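Local coordinates for putative endo-1,4-beta-xylanase (Bacteroides thetaiotaomicron VPI-5482, PDB 5MSX), which is a family 43 glycoside hydrolase that probably cleaves arabinofuranosyl linkages in plant pectin such as rhamnogalacturonan II, as part of pectin breakdown by a gut bacterium, at residues 220-225 and 342-347. Numbering follows the deposited sequence.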
loop_
_atom_site.group_PDB
_atom_site.type_symbol
_atom_site.label_atom_id
_atom_site.label_comp_id
_atom_site.label_asym_id
_atom_site.label_seq_id
_atom_site.Cartn_x
_atom_site.Cartn_y
_atom_site.Cartn_z
ATOM N N ASP C 220 -18.389 34.124 -0.269
ATOM C CA ASP C 220 -18.575 35.206 -1.272
ATOM C C ASP C 220 -17.474 36.240 -1.075
ATOM O O ASP C 220 -16.323 35.840 -0.857
ATOM C CB ASP C 220 -20.009 35.792 -1.203
ATOM C CG ASP C 220 -21.084 34.711 -1.338
ATOM O OD1 ASP C 220 -21.004 33.900 -2.278
ATOM O OD2 ASP C 220 -21.979 34.631 -0.477
ATOM N N GLU C 221 -17.800 37.543 -1.094
ATOM C CA GLU C 221 -16.797 38.594 -0.935
ATOM C C GLU C 221 -16.180 38.557 0.441
ATOM O O GLU C 221 -15.074 39.063 0.594
ATOM C CB GLU C 221 -17.363 40.022 -1.134
ATOM C CG GLU C 221 -18.056 40.266 -2.456
ATOM C CD GLU C 221 -19.569 40.112 -2.373
ATOM O OE1 GLU C 221 -20.046 39.094 -1.787
ATOM O OE2 GLU C 221 -20.302 40.995 -2.905
ATOM N N LYS C 222 -16.878 37.987 1.438
ATOM C CA LYS C 222 -16.293 37.907 2.805
ATOM C C LYS C 222 -15.379 36.708 3.073
ATOM O O LYS C 222 -14.906 36.553 4.173
ATOM C CB LYS C 222 -17.374 37.981 3.885
ATOM C CG LYS C 222 -18.261 39.216 3.822
ATOM C CD LYS C 222 -17.538 40.484 4.254
ATOM C CE LYS C 222 -18.349 41.730 3.896
ATOM N NZ LYS C 222 -17.728 42.974 4.445
ATOM N N TYR C 223 -15.115 35.870 2.076
ATOM C CA TYR C 223 -14.169 34.747 2.207
ATOM C C TYR C 223 -12.809 35.247 2.738
ATOM O O TYR C 223 -12.295 36.276 2.267
ATOM C CB TYR C 223 -13.952 34.101 0.853
ATOM C CG TYR C 223 -14.380 32.672 0.646
ATOM C CD1 TYR C 223 -14.227 31.707 1.659
ATOM C CD2 TYR C 223 -14.825 32.242 -0.600
ATOM C CE1 TYR C 223 -14.553 30.375 1.438
ATOM C CE2 TYR C 223 -15.136 30.889 -0.834
ATOM C CZ TYR C 223 -14.987 29.971 0.197
ATOM O OH TYR C 223 -15.265 28.650 0.020
ATOM N N GLN C 224 -12.296 34.581 3.770
ATOM C CA GLN C 224 -10.950 34.787 4.290
ATOM C C GLN C 224 -10.318 33.425 4.611
ATOM O O GLN C 224 -11.031 32.416 4.840
ATOM C CB GLN C 224 -10.969 35.610 5.560
ATOM C CG GLN C 224 -11.635 36.967 5.435
ATOM C CD GLN C 224 -11.771 37.670 6.784
ATOM O OE1 GLN C 224 -12.426 37.181 7.662
ATOM N NE2 GLN C 224 -11.126 38.794 6.940
ATOM N N TYR C 225 -8.994 33.393 4.603
ATOM C CA TYR C 225 -8.259 32.268 5.199
ATOM C C TYR C 225 -7.654 32.744 6.506
ATOM O O TYR C 225 -7.057 33.833 6.598
ATOM C CB TYR C 225 -7.177 31.705 4.260
ATOM C CG TYR C 225 -7.567 30.506 3.440
ATOM C CD1 TYR C 225 -7.648 29.247 4.014
ATOM C CD2 TYR C 225 -7.867 30.617 2.070
ATOM C CE1 TYR C 225 -8.003 28.123 3.268
ATOM C CE2 TYR C 225 -8.229 29.500 1.312
ATOM C CZ TYR C 225 -8.279 28.240 1.924
ATOM O OH TYR C 225 -8.634 27.106 1.209
ATOM N N MET C 342 -22.935 40.319 -3.581
ATOM C CA MET C 342 -23.641 39.292 -2.819
ATOM C C MET C 342 -23.695 39.660 -1.337
ATOM O O MET C 342 -24.765 39.872 -0.813
ATOM C CB MET C 342 -23.011 37.923 -3.060
ATOM C CG MET C 342 -23.940 36.764 -2.738
ATOM S SD MET C 342 -25.002 36.276 -4.117
ATOM C CE MET C 342 -23.814 35.366 -5.098
ATOM N N LYS C 343 -22.546 39.764 -0.682
ATOM C CA LYS C 343 -22.442 40.135 0.720
ATOM C C LYS C 343 -21.747 41.473 0.992
ATOM O O LYS C 343 -21.776 41.962 2.125
ATOM C CB LYS C 343 -21.680 39.038 1.453
ATOM C CG LYS C 343 -22.430 37.713 1.465
ATOM C CD LYS C 343 -21.687 36.705 2.325
ATOM C CE LYS C 343 -22.567 35.548 2.778
ATOM N NZ LYS C 343 -21.749 34.550 3.526
ATOM N N ASP C 344 -21.127 42.072 -0.029
ATOM C CA ASP C 344 -20.355 43.315 0.136
ATOM C C ASP C 344 -20.950 44.343 -0.816
ATOM O O ASP C 344 -20.622 44.335 -2.014
ATOM C CB ASP C 344 -18.886 43.090 -0.205
ATOM C CG ASP C 344 -18.012 44.289 0.105
ATOM O OD1 ASP C 344 -18.515 45.457 0.264
ATOM O OD2 ASP C 344 -16.788 44.029 0.199
ATOM N N PRO C 345 -21.796 45.250 -0.293
ATOM C CA PRO C 345 -22.415 46.209 -1.220
ATOM C C PRO C 345 -21.436 47.149 -1.942
ATOM O O PRO C 345 -21.850 47.802 -2.903
ATOM C CB PRO C 345 -23.438 46.977 -0.347
ATOM C CG PRO C 345 -23.349 46.411 1.034
ATOM C CD PRO C 345 -22.144 45.523 1.121
ATOM N N THR C 346 -20.175 47.219 -1.498
ATOM C CA THR C 346 -19.138 47.996 -2.191
ATOM C C THR C 346 -18.441 47.271 -3.350
ATOM O O THR C 346 -17.623 47.880 -4.029
ATOM C CB THR C 346 -18.034 48.524 -1.227
ATOM O OG1 THR C 346 -17.155 47.458 -0.829
ATOM C CG2 THR C 346 -18.650 49.168 -0.003
ATOM N N CYS C 347 -18.718 45.981 -3.552
ATOM C CA CYS C 347 -18.098 45.230 -4.642
ATOM C C CYS C 347 -18.879 45.411 -5.948
ATOM O O CYS C 347 -19.757 44.613 -6.278
ATOM C CB CYS C 347 -17.952 43.744 -4.308
ATOM S SG CYS C 347 -17.233 42.815 -5.691
HETATM O O HOH W 1 -15.470 41.972 1.078
#
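Three successive backbone amides, those of Met342, Lys343 and Asp344, turn their N-H groups onto the carboxylate of Glu221. Lys343 N gives OE1 a nearly straight bond of 2.8 Å on its syn side, and Met342 N does the same for OE2, also at 2.8 Å. Asp344 N reaches OE2 at 3.2 Å from above the carboxylate plane, 73° out of it. The bend at chi2 (97°) folds the Glu221 chain so that its flat end faces this run of amides. Glutamate suits the place: two oxygens accept three bonds, which fixes the rotation of a buried group and probably favours its charged form.

Asp344 serves a second polar set, its short carboxylate reaching back into its own type I turn, 344-347. OD1 accepts from Thr346 N, which closes an Asx turn, and at 2.7 Å from Thr346 OG1, on the same face of the carboxylate. OD2 accepts a hydrogen bond from a water that also donates to Glu221 O, and another bond links it to Tyr251 OH.

Van der Waals contacts surround these bonds. The CB atoms of Glu221 and Asp344 meet at 3.5 Å, with Cys347 CB against Glu221 CG. The long, extended Lys343 chain can lie across Asp220, Lys343 CE 3.4 Å from Asp220 OD2, while its ammonium stays near that opposite charge but beyond salt-bridge range.

Asp220 to Lys222 lie in the connection between strands 210-217 and 224-230 of one four-stranded antiparallel sheet, as in a blade of the five-bladed beta-propeller of family 43. The arrangement is thus a carboxylate gripped by consecutive backbone amides, holding the loop between strands 337-339 and 349-351 against that blade.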